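Local coordinates for uncharacterized protein (PDB 3CP3) that is of unknown function but belongs to the pyridoxamine 5'-phosphate oxidase family, whose split-barrel fold is consistent with binding a flavin such as FMN, at residues 76-81 / 91-96. Sequence-based numbering, arbitrary orientation.
Sequences DVLFEV and SVVLKG
Phe79 and Leu94 sit across from each other as a hydrogen-bonded pair, side chains on one face, in the middle of an antiparallel beta hairpin, part of a curled antiparallel sheet consistent with the split barrel of the pyridoxamine 5'-phosphate oxidase family. Leu94 N gives its hydrogen to Phe79 O at 2.7 Å, almost straight and in the carbonyl plane; the return bond, Phe79 N to Leu94 O, measures 2.9 Å. Val77 with Gly96 and Val81 with Val92 repeat the two-way pairing, making six backbone bonds in all. In the non-hydrogen-bonded Leu78-Lys95 pair, between Val77-Gly96 and Phe79-Leu94, Leu78 CA lies 3.1 Å from Leu94 O in a CA-H...O contact.

The two faces differ. On that of Phe79 and Leu94 the CB atoms stand 4.3 Å apart, and the Phe79 ring packs edge-to-face with Phe47, while Leu94 and Val92 pack on Leu24 of helix 17-25. The other face turns toward the second subunit. There Leu78 and Lys95 run side by side, Leu78 CD2 touching Lys95 CG at 3.7 Å; both lie on Leu40 of that subunit, and Lys95 NZ forms a salt bridge with OD1 of its Asp39. Glu80 sets CG anti to the backbone N (chi1 -169°), placing it 3.9 Å from Val93 CG2. Beyond CG the chain bends, and Glu80 OE1 ends in a salt bridge with Arg31 NH1 of the same chain.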
# COMPACT_ATOMS: atom_id res chain seq x y z
N ASP A 76 -11.42 -7.85 7.86
CA ASP A 76 -10.06 -8.35 7.67
C ASP A 76 -9.31 -7.42 6.71
O ASP A 76 -9.76 -7.16 5.57
CB ASP A 76 -10.13 -9.81 7.09
CG ASP A 76 -8.76 -10.44 6.84
OD1 ASP A 76 -7.82 -10.30 7.66
OD2 ASP A 76 -8.66 -11.15 5.82
N VAL A 77 -8.18 -6.89 7.20
CA VAL A 77 -7.45 -5.82 6.50
C VAL A 77 -5.96 -6.09 6.57
O VAL A 77 -5.48 -6.93 7.38
CB VAL A 77 -7.71 -4.38 7.12
CG1 VAL A 77 -9.17 -3.93 6.93
CG2 VAL A 77 -7.31 -4.28 8.63
N LEU A 78 -5.19 -5.36 5.76
CA LEU A 78 -3.79 -5.23 6.02
C LEU A 78 -3.53 -3.78 6.28
O LEU A 78 -4.26 -2.92 5.78
CB LEU A 78 -2.95 -5.55 4.75
CG LEU A 78 -3.12 -6.84 4.03
CD1 LEU A 78 -2.16 -6.80 2.81
CD2 LEU A 78 -2.82 -8.04 4.99
N PHE A 79 -2.47 -3.51 7.02
CA PHE A 79 -2.01 -2.15 7.24
C PHE A 79 -0.51 -2.11 7.00
O PHE A 79 0.25 -2.94 7.57
CB PHE A 79 -2.38 -1.65 8.66
CG PHE A 79 -2.18 -0.16 8.85
CD1 PHE A 79 -3.11 0.74 8.36
CD2 PHE A 79 -1.04 0.34 9.47
CE1 PHE A 79 -2.91 2.12 8.51
CE2 PHE A 79 -0.84 1.71 9.60
CZ PHE A 79 -1.77 2.58 9.12
N GLU A 80 -0.07 -1.17 6.18
CA GLU A 80 1.28 -1.15 5.72
C GLU A 80 1.92 0.23 5.88
O GLU A 80 1.31 1.28 5.61
CB GLU A 80 1.39 -1.63 4.23
CG GLU A 80 2.84 -1.88 3.75
CD GLU A 80 3.44 -0.71 2.99
OE1 GLU A 80 2.75 0.38 2.89
OE2 GLU A 80 4.50 -0.92 2.36
N VAL A 81 3.18 0.19 6.30
CA VAL A 81 4.05 1.36 6.34
C VAL A 81 5.34 0.96 5.60
O VAL A 81 5.77 -0.21 5.64
CB VAL A 81 4.28 1.76 7.82
CG1 VAL A 81 5.30 2.85 7.93
CG2 VAL A 81 2.98 2.17 8.51
N SER A 91 9.69 -2.32 4.79
CA SER A 91 8.24 -2.21 4.92
C SER A 91 7.80 -3.05 6.08
O SER A 91 8.44 -4.05 6.39
CB SER A 91 7.51 -2.76 3.68
OG SER A 91 7.87 -4.12 3.49
N VAL A 92 6.68 -2.68 6.69
CA VAL A 92 6.09 -3.45 7.77
C VAL A 92 4.62 -3.62 7.33
O VAL A 92 3.99 -2.61 6.94
CB VAL A 92 6.18 -2.72 9.10
CG1 VAL A 92 5.33 -3.48 10.24
CG2 VAL A 92 7.71 -2.62 9.54
N VAL A 93 4.15 -4.86 7.37
CA VAL A 93 2.74 -5.20 7.05
C VAL A 93 2.11 -5.80 8.29
O VAL A 93 2.60 -6.84 8.87
CB VAL A 93 2.68 -6.19 5.88
CG1 VAL A 93 1.17 -6.72 5.58
CG2 VAL A 93 3.30 -5.61 4.67
N LEU A 94 1.01 -5.21 8.71
CA LEU A 94 0.21 -5.81 9.75
C LEU A 94 -1.00 -6.52 9.13
O LEU A 94 -1.65 -5.98 8.20
CB LEU A 94 -0.23 -4.74 10.75
CG LEU A 94 0.80 -3.78 11.28
CD1 LEU A 94 0.08 -2.86 12.27
CD2 LEU A 94 1.95 -4.59 12.00
N LYS A 95 -1.29 -7.75 9.58
CA LYS A 95 -2.58 -8.37 9.29
C LYS A 95 -3.49 -8.18 10.49
O LYS A 95 -3.05 -8.40 11.62
CB LYS A 95 -2.44 -9.85 9.07
CG LYS A 95 -1.71 -10.21 7.78
CD LYS A 95 -2.06 -11.66 7.42
CE LYS A 95 -1.10 -12.26 6.37
NZ LYS A 95 -1.14 -11.51 5.06
N GLY A 96 -4.75 -7.79 10.25
CA GLY A 96 -5.65 -7.68 11.37
C GLY A 96 -7.10 -7.50 11.02
O GLY A 96 -7.51 -7.79 9.89